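Side-chain contacts in lipase-esterase related protein (Clostridium acetobutylicum, PDB 3E0X), which is of unknown function but has an alpha/beta hydrolase fold and is probably a hydrolase: residues Thr18-His23 with Asn72-Ser77; Met4-His9 with Cys27-Phe32. One frame throughout, in Å; residues are numbered along the deposited sequence.

Contacts 1 and 2 lie close together in a single-chain alpha/beta hydrolase fold, their centres 10 Å apart, and illustrate how one mixed sheet gathers both helix and loop. Along the chain the four segments alternate: 4-9, 18-23, 27-32, 72-77. Strand 7-11 is an outermost strand of the sheet, next to 43-47, which separates it from 18-22. Contact 1 packs helix 63-76 on strand 18-22, whereas contact 2 brings the loop after that strand against the segment running into strand 7-11. The two meet directly, for Phe21 and Phe32 pack ring edge to ring face and selenomethionine Met4 touches Asn72. Loop 27-32 also brings Cys27 to the ortho-xylene pocket.

Contact 1 of 2, residues Thr18-His23 with Asn72-Ser77; sequences TLLFVH and NFITNS
Leu20 on strand 18-22 and Ile74 on helix 63-76 form the nearest CA pair of the two segments, their CA atoms 8.8 Å apart. Leu20 points its side chain toward the helix, and with CG anti to the backbone N (chi1 179°) its two methyls fork over different helix residues. Leu20 CD2 takes the tighter side, lying 3.5 Å from Ile74 CG1 and also near the CD1 methyl of that residue. Its other branch, Leu20 CD1, comes obliquely to the Phe73 ring at 4.0 Å from CE2. The CB of Ile74 does not aim at the strand; it is the CG1-CD1 arm that leans in. All three touching side chains are buried, and the meeting is purely apolar. Neighbours add to the layer: Ile45 and Leu88 touch Leu20, Leu47 touches Phe73, and Val101 of helix 93-102 touches Ile74. On the outward side of the helix, Asn76 ND2 donates to Asn72 OD1 at 2.8 Å, bent at the hydrogen (133°) and tilted out of the carbonyl plane. Helix 63-76 connects parallel strands 43-47 and 86-91 and packs on strand 18-22 between them, the beta-alpha-beta crossover of the alpha/beta hydrolase fold.

Contact 2 of 2, residues Met4-His9 with Cys27-Phe32; sequences MLHYVH and CNLKIF
Tyr7 and Leu29 form the nearest CA pair here, their CA atoms 7.8 Å apart, where the segment leading into strand 7-11 passes a short 3-10 turn at 29-31. Leu29 is the common partner, with His6 and Val8 also turned toward its segment. Its CB is directed at segment 4-9, and chi1 of 62° places CG between the backbone N and the carbonyl carbon, which sets CD2 among residues 6-8 and CD1 on Val8. Leu29 CD2 sits 3.7 Å from Val8 CG2, while its twin CD1 touches the same valine methyl at 3.8 Å, in the Val8 conformer described, one of two. The side chains of the pair run at about a right angle. Leu29 CD2 also lies 3.8 Å from His6 CD2, oblique to the ring, and again the side chains cross near perpendicular. Tyr7 turns its side chain away from the loop, leaving its CA in loose contact with the same leucine methyl.

The loop follows strand 18-22 of the alpha/beta hydrolase sheet, and an Asx turn leads into the 3-10 segment: in the conformers described, one of two for each residue, Asn28 OD1 accepts from Lys30 N at 3.1 Å, the donor in the carbonyl plane on a lone pair. Backbone bonds from Ile31 N to Asn28 O and from Phe32 N to Leu29 O wind the 3-10 segment. Asp48 ties the two sides together, its OD1 accepting from Leu29 N while its backbone pairs with His6. Cys27 touches ortho-xylene, whereas the Leu29 side chain lies about 12 Å from that ligand.

Contact 1 of 2, residues Thr18-His23 with Asn72-Ser77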
ATOM      1  N   THR A  18       6.167 -15.507   2.711  1.00 11.25           N
ATOM      2  CA  THR A  18       6.809 -14.345   2.124  1.00 10.95           C
ATOM      3  C   THR A  18       5.812 -13.200   2.116  1.00 11.54           C
ATOM      4  O   THR A  18       4.687 -13.374   1.650  1.00 12.22           O
ATOM      5  CB  THR A  18       7.270 -14.670   0.668  1.00 11.79           C
ATOM      6  OG1 THR A  18       8.303 -15.663   0.710  1.00 12.50           O
ATOM      7  CG2 THR A  18       7.782 -13.449  -0.038  1.00 12.32           C
ATOM      8  N   LEU A  19       6.235 -12.046   2.625  1.00 10.51           N
ATOM      9  CA  LEU A  19       5.384 -10.874   2.627  1.00 11.60           C
ATOM     10  C   LEU A  19       6.025  -9.864   1.711  1.00 10.81           C
ATOM     11  O   LEU A  19       7.192  -9.464   1.915  1.00 11.31           O
ATOM     12  CB  LEU A  19       5.287 -10.298   4.032  1.00 11.70           C
ATOM     13  CG  LEU A  19       4.838 -11.191   5.193  1.00 13.32           C
ATOM     14  CD1 LEU A  19       4.684 -10.400   6.521  1.00 14.59           C
ATOM     15  CD2 LEU A  19       3.572 -11.930   4.889  1.00 15.73           C
ATOM     16  N   LEU A  20       5.276  -9.448   0.697  1.00 10.04           N
ATOM     17  CA  LEU A  20       5.774  -8.444  -0.240  1.00 10.41           C
ATOM     18  C   LEU A  20       4.992  -7.152   0.035  1.00 10.08           C
ATOM     19  O   LEU A  20       3.768  -7.110  -0.140  1.00 10.59           O
ATOM     20  CB  LEU A  20       5.568  -8.936  -1.685  1.00 10.79           C
ATOM     21  CG  LEU A  20       6.023  -7.974  -2.779  1.00 12.23           C
ATOM     22  CD1 LEU A  20       7.486  -7.659  -2.705  1.00 12.86           C
ATOM     23  CD2 LEU A  20       5.701  -8.529  -4.149  1.00 12.88           C
ATOM     24  N   PHE A  21       5.714  -6.112   0.471  1.00 10.12           N
ATOM     25  CA  PHE A  21       5.121  -4.845   0.891  1.00  9.61           C
ATOM     26  C   PHE A  21       5.183  -3.848  -0.239  1.00  9.80           C
ATOM     27  O   PHE A  21       6.265  -3.606  -0.808  1.00  9.81           O
ATOM     28  CB  PHE A  21       5.904  -4.255   2.077  1.00 10.06           C
ATOM     29  CG  PHE A  21       5.887  -5.116   3.335  1.00 10.26           C
ATOM     30  CD1 PHE A  21       5.116  -4.742   4.444  1.00 11.74           C
ATOM     31  CD2 PHE A  21       6.682  -6.266   3.447  1.00 11.64           C
ATOM     32  CE1 PHE A  21       5.122  -5.512   5.629  1.00 13.13           C
ATOM     33  CE2 PHE A  21       6.698  -7.019   4.616  1.00 11.04           C
ATOM     34  CZ  PHE A  21       5.937  -6.661   5.702  1.00 12.42           C
ATOM     35  N   VAL A  22       4.048  -3.202  -0.496  1.00  8.43           N
ATOM     36  CA  VAL A  22       3.935  -2.206  -1.545  1.00  8.81           C
ATOM     37  C   VAL A  22       3.427  -0.908  -0.920  1.00  9.12           C
ATOM     38  O   VAL A  22       2.297  -0.841  -0.409  1.00  9.93           O
ATOM     39  CB  VAL A  22       2.935  -2.653  -2.627  1.00  8.64           C
ATOM     40  CG1 VAL A  22       2.815  -1.588  -3.691  1.00 10.32           C
ATOM     41  CG2 VAL A  22       3.357  -3.986  -3.235  1.00 10.98           C
ATOM     42  N   HIS A  23       4.255   0.127  -1.014  1.00  8.88           N
ATOM     43  CA  HIS A  23       3.968   1.407  -0.372  1.00  8.99           C
ATOM     44  C   HIS A  23       2.935   2.211  -1.170  1.00  9.84           C
ATOM     45  O   HIS A  23       2.412   1.754  -2.192  1.00 10.64           O
ATOM     46  CB  HIS A  23       5.271   2.197  -0.229  1.00  9.32           C
ATOM     47  CG  HIS A  23       5.805   2.663  -1.537  1.00  8.49           C
ATOM     48  ND1 HIS A  23       6.847   2.051  -2.213  1.00 11.42           N
ATOM     49  CD2 HIS A  23       5.405   3.689  -2.319  1.00  7.30           C
ATOM     50  CE1 HIS A  23       7.080   2.711  -3.339  1.00  7.00           C
ATOM     51  NE2 HIS A  23       6.196   3.688  -3.438  1.00 11.34           N
ATOM     52  N   ASN A  72       5.291  -7.947 -12.763  1.00 11.32           N
ATOM     53  CA  ASN A  72       6.567  -8.307 -13.394  1.00 11.76           C
ATOM     54  C   ASN A  72       7.606  -8.669 -12.345  1.00 11.77           C
ATOM     55  O   ASN A  72       8.347  -9.648 -12.503  1.00 12.88           O
ATOM     56  CB  ASN A  72       7.018  -7.146 -14.285  1.00 11.79           C
ATOM     57  CG  ASN A  72       8.352  -7.370 -14.931  1.00 14.99           C
ATOM     58  OD1 ASN A  72       8.577  -8.409 -15.552  1.00 19.53           O
ATOM     59  ND2 ASN A  72       9.243  -6.380 -14.817  1.00 16.68           N
ATOM     60  N   PHE A  73       7.648  -7.906 -11.257  1.00 11.10           N
ATOM     61  CA  PHE A  73       8.581  -8.190 -10.164  1.00 10.71           C
ATOM     62  C   PHE A  73       8.268  -9.566  -9.556  1.00 11.22           C
ATOM     63  O   PHE A  73       9.159 -10.399  -9.368  1.00 11.76           O
ATOM     64  CB  PHE A  73       8.485  -7.092  -9.070  1.00 11.55           C
ATOM     65  CG  PHE A  73       9.455  -7.285  -7.948  1.00  9.85           C
ATOM     66  CD1 PHE A  73      10.751  -6.772  -8.038  1.00 10.36           C
ATOM     67  CD2 PHE A  73       9.099  -8.034  -6.814  1.00 10.59           C
ATOM     68  CE1 PHE A  73      11.666  -6.984  -6.991  1.00 10.51           C
ATOM     69  CE2 PHE A  73       9.999  -8.224  -5.780  1.00 12.00           C
ATOM     70  CZ  PHE A  73      11.286  -7.713  -5.872  1.00 11.20           C
ATOM     71  N   ILE A  74       7.015  -9.798  -9.199  1.00 10.48           N
ATOM     72  CA  ILE A  74       6.683 -11.070  -8.565  1.00 10.88           C
ATOM     73  C   ILE A  74       7.087 -12.267  -9.450  1.00 11.16           C
ATOM     74  O   ILE A  74       7.702 -13.242  -8.982  1.00 12.57           O
ATOM     75  CB  ILE A  74       5.193 -11.143  -8.250  1.00 10.98           C
ATOM     76  CG1 ILE A  74       4.857 -10.121  -7.161  1.00 10.67           C
ATOM     77  CG2 ILE A  74       4.794 -12.555  -7.829  1.00 11.62           C
ATOM     78  CD1 ILE A  74       3.334  -9.801  -7.048  1.00 12.64           C
ATOM     79  N   THR A  75       6.756 -12.181 -10.730  1.00 12.12           N
ATOM     80  CA  THR A  75       6.961 -13.299 -11.626  1.00 13.02           C
ATOM     81  C   THR A  75       8.432 -13.520 -11.924  1.00 13.07           C
ATOM     82  O   THR A  75       8.877 -14.674 -12.055  1.00 13.78           O
ATOM     83  CB  THR A  75       6.155 -13.048 -12.911  1.00 12.80           C
ATOM     84  OG1 THR A  75       4.771 -13.036 -12.568  1.00 14.46           O
ATOM     85  CG2 THR A  75       6.387 -14.154 -13.957  1.00 13.44           C
ATOM     86  N   ASN A  76       9.205 -12.431 -11.972  1.00 12.79           N
ATOM     87  CA  ASN A  76      10.551 -12.486 -12.547  1.00 13.60           C
ATOM     88  C   ASN A  76      11.728 -12.225 -11.619  1.00 13.39           C
ATOM     89  O   ASN A  76      12.835 -12.628 -11.944  1.00 14.85           O
ATOM     90  CB  ASN A  76      10.640 -11.590 -13.789  1.00 14.62           C
ATOM     91  CG  ASN A  76       9.723 -12.056 -14.890  1.00 16.51           C
ATOM     92  OD1 ASN A  76       9.853 -13.185 -15.398  1.00 19.11           O
ATOM     93  ND2 ASN A  76       8.775 -11.211 -15.256  1.00 19.31           N
ATOM     94  N   SER A  77      11.520 -11.586 -10.467  1.00 12.39           N
ATOM     95  CA  SER A  77      12.622 -11.336  -9.535  0.50 12.16           C
ATOM     96  C   SER A  77      13.130 -12.642  -8.955  1.00 12.32           C
ATOM     97  O   SER A  77      12.337 -13.566  -8.652  1.00 12.69           O
ATOM     98  CB  SER A  77      12.185 -10.427  -8.387  0.50 12.03           C
ATOM     99  OG  SER A  77      13.235 -10.252  -7.446  0.50 11.20           O
TER

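Contact 2 of 2, residues Met4-His9 with Cys27-Phe32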
HETATM    1  N   MSE A   4      14.805  -4.693 -12.744  1.00 20.42           N
HETATM    2  CA  MSE A   4      13.909  -4.990 -11.646  1.00 18.67           C
HETATM    3  C   MSE A   4      13.806  -3.784 -10.714  1.00 17.22           C
HETATM    4  O   MSE A   4      14.751  -2.991 -10.561  1.00 17.38           O
HETATM    5  CB  MSE A   4      14.351  -6.240 -10.853  1.00 19.14           C
HETATM    6  CG  MSE A   4      14.255  -7.601 -11.597  1.00 20.62           C
HETATM    7 SE   MSE A   4      12.464  -8.260 -11.999  0.55 23.20          SE
HETATM    8  CE  MSE A   4      12.432  -7.606 -13.821  1.00 21.72           C
ATOM      9  N   LEU A   5      12.653  -3.661 -10.079  1.00 14.77           N
ATOM     10  CA  LEU A   5      12.490  -2.678  -9.034  1.00 13.75           C
ATOM     11  C   LEU A   5      13.474  -2.913  -7.886  1.00 12.73           C
ATOM     12  O   LEU A   5      13.850  -4.054  -7.582  1.00 13.12           O
ATOM     13  CB  LEU A   5      11.056  -2.737  -8.521  1.00 13.24           C
ATOM     14  CG  LEU A   5       9.970  -2.407  -9.535  1.00 13.52           C
ATOM     15  CD1 LEU A   5       8.634  -2.810  -8.956  1.00 13.29           C
ATOM     16  CD2 LEU A   5      10.036  -0.913  -9.886  1.00 13.33           C
ATOM     17  N   HIS A   6      13.880  -1.823  -7.242  1.00 12.08           N
ATOM     18  CA  HIS A   6      14.684  -1.896  -6.032  1.00 11.56           C
ATOM     19  C   HIS A   6      13.831  -2.469  -4.908  1.00 10.97           C
ATOM     20  O   HIS A   6      12.633  -2.199  -4.824  1.00 11.24           O
ATOM     21  CB  HIS A   6      15.142  -0.492  -5.643  1.00 11.91           C
ATOM     22  CG  HIS A   6      15.759  -0.406  -4.278  1.00 13.46           C
ATOM     23  ND1 HIS A   6      17.023  -0.889  -3.995  1.00 17.48           N
ATOM     24  CD2 HIS A   6      15.283   0.099  -3.115  1.00 14.58           C
ATOM     25  CE1 HIS A   6      17.294  -0.684  -2.714  1.00 17.87           C
ATOM     26  NE2 HIS A   6      16.257  -0.077  -2.161  1.00 17.54           N
ATOM     27  N   TYR A   7      14.443  -3.253  -4.040  1.00 10.90           N
ATOM     28  CA  TYR A   7      13.748  -3.747  -2.872  1.00 10.71           C
ATOM     29  C   TYR A   7      14.756  -3.925  -1.742  1.00 11.47           C
ATOM     30  O   TYR A   7      15.985  -3.978  -1.970  1.00 12.07           O
ATOM     31  CB  TYR A   7      13.057  -5.090  -3.142  1.00 10.82           C
ATOM     32  CG  TYR A   7      14.022  -6.225  -3.384  1.00 10.68           C
ATOM     33  CD1 TYR A   7      14.424  -7.059  -2.343  1.00 12.40           C
ATOM     34  CD2 TYR A   7      14.544  -6.452  -4.648  1.00 12.81           C
ATOM     35  CE1 TYR A   7      15.346  -8.108  -2.558  1.00 12.97           C
ATOM     36  CE2 TYR A   7      15.433  -7.495  -4.880  1.00 12.17           C
ATOM     37  CZ  TYR A   7      15.834  -8.316  -3.832  1.00 12.40           C
ATOM     38  OH  TYR A   7      16.733  -9.351  -4.075  1.00 15.37           O
ATOM     39  N   VAL A   8      14.208  -4.044  -0.543  1.00 11.91           N
ATOM     40  CA  VAL A   8      14.951  -4.370   0.676  0.50 12.82           C
ATOM     41  C   VAL A   8      14.442  -5.724   1.191  1.00 13.03           C
ATOM     42  O   VAL A   8      13.215  -5.954   1.202  1.00 12.79           O
ATOM     43  CB  VAL A   8      14.752  -3.261   1.747  0.50 13.20           C
ATOM     44  CG1 VAL A   8      15.309  -3.691   3.086  0.50 14.18           C
ATOM     45  CG2 VAL A   8      15.441  -1.971   1.311  0.50 13.14           C
ATOM     46  N   HIS A   9      15.351  -6.566   1.664  1.00 12.72           N
ATOM     47  CA  HIS A   9      15.025  -7.927   2.063  1.00 13.16           C
ATOM     48  C   HIS A   9      15.430  -8.111   3.520  1.00 13.75           C
ATOM     49  O   HIS A   9      16.622  -8.033   3.854  1.00 14.97           O
ATOM     50  CB  HIS A   9      15.839  -8.845   1.156  1.00 13.82           C
ATOM     51  CG  HIS A   9      15.381 -10.264   1.151  1.00 13.36           C
ATOM     52  ND1 HIS A   9      16.089 -11.259   0.513  1.00 14.66           N
ATOM     53  CD2 HIS A   9      14.290 -10.861   1.694  1.00 13.40           C
ATOM     54  CE1 HIS A   9      15.464 -12.412   0.681  1.00 14.97           C
ATOM     55  NE2 HIS A   9      14.357 -12.198   1.376  1.00 13.20           N
ATOM     56  N   CYS A  27       5.333   8.139  -1.312  1.00 10.83           N
ATOM     57  CA  CYS A  27       6.319   7.614  -0.373  1.00 11.72           C
ATOM     58  C   CYS A  27       7.132   6.500  -1.003  1.00 11.07           C
ATOM     59  O   CYS A  27       7.253   6.464  -2.199  1.00 11.08           O
ATOM     60  CB  CYS A  27       5.728   7.284   0.990  1.00 14.19           C
ATOM     61  SG  CYS A  27       4.370   6.154   0.973  1.00 18.67           S
ATOM     62  N   ASN A  28       7.754   5.676  -0.178  1.00 10.95           N
ATOM     63  CA  ASN A  28       8.649   4.631  -0.646  0.50 11.08           C
ATOM     64  C   ASN A  28       8.676   3.529   0.409  1.00 10.42           C
ATOM     65  O   ASN A  28       7.911   3.573   1.367  1.00 10.17           O
ATOM     66  CB  ASN A  28      10.036   5.227  -0.870  0.50 11.97           C
ATOM     67  CG  ASN A  28      10.459   6.108   0.274  0.50 13.59           C
ATOM     68  OD1 ASN A  28      10.588   5.648   1.414  0.50 14.03           O
ATOM     69  ND2 ASN A  28      10.661   7.393  -0.013  0.50 15.66           N
ATOM     70  N   LEU A  29       9.541   2.525   0.241  1.00 10.34           N
ATOM     71  CA  LEU A  29       9.490   1.381   1.161  1.00 10.07           C
ATOM     72  C   LEU A  29       9.818   1.769   2.610  1.00 10.06           C
ATOM     73  O   LEU A  29       9.511   1.017   3.533  1.00 11.36           O
ATOM     74  CB  LEU A  29      10.445   0.256   0.687  1.00 10.00           C
ATOM     75  CG  LEU A  29      11.934   0.590   0.630  1.00 10.58           C
ATOM     76  CD1 LEU A  29      12.626   0.435   1.988  1.00 12.94           C
ATOM     77  CD2 LEU A  29      12.656  -0.304  -0.394  1.00 10.91           C
ATOM     78  N   LYS A  30      10.447   2.935   2.803  1.00 10.27           N
ATOM     79  CA  LYS A  30      10.819   3.416   4.137  0.50 11.45           C
ATOM     80  C   LYS A  30       9.614   3.587   5.068  1.00 10.73           C
ATOM     81  O   LYS A  30       9.750   3.580   6.300  1.00 11.76           O
ATOM     82  CB  LYS A  30      11.589   4.743   4.029  0.50 11.63           C
ATOM     83  CG  LYS A  30      12.924   4.648   3.258  0.50 12.77           C
ATOM     84  CD  LYS A  30      13.592   6.027   3.017  0.50 13.60           C
ATOM     85  CE  LYS A  30      12.703   7.006   2.224  0.50 16.02           C
ATOM     86  NZ  LYS A  30      13.183   8.440   2.121  0.50 15.23           N
ATOM     87  N   ILE A  31       8.423   3.747   4.480  1.00 10.97           N
ATOM     88  CA  ILE A  31       7.220   4.004   5.259  1.00 11.04           C
ATOM     89  C   ILE A  31       6.837   2.804   6.127  1.00 11.01           C
ATOM     90  O   ILE A  31       6.089   2.949   7.105  1.00 11.55           O
ATOM     91  CB  ILE A  31       6.028   4.427   4.335  1.00 10.95           C
ATOM     92  CG1 ILE A  31       4.952   5.195   5.137  1.00 10.92           C
ATOM     93  CG2 ILE A  31       5.424   3.201   3.570  1.00 10.87           C
ATOM     94  CD1 ILE A  31       5.406   6.529   5.701  1.00 14.06           C
ATOM     95  N   PHE A  32       7.355   1.623   5.752  1.00 10.41           N
ATOM     96  CA  PHE A  32       7.094   0.375   6.492  1.00 10.67           C
ATOM     97  C   PHE A  32       8.076   0.111   7.634  1.00 10.97           C
ATOM     98  O   PHE A  32       8.065  -0.962   8.207  1.00 11.90           O
ATOM     99  CB  PHE A  32       7.091  -0.795   5.500  1.00 10.23           C
ATOM    100  CG  PHE A  32       5.898  -0.817   4.577  1.00  9.45           C
ATOM    101  CD1 PHE A  32       4.626  -1.057   5.086  1.00  9.35           C
ATOM    102  CD2 PHE A  32       6.057  -0.618   3.207  1.00 11.31           C
ATOM    103  CE1 PHE A  32       3.512  -1.115   4.226  1.00  9.03           C
ATOM    104  CE2 PHE A  32       4.963  -0.694   2.350  1.00  9.35           C
ATOM    105  CZ  PHE A  32       3.679  -0.921   2.873  1.00  9.94           C
TER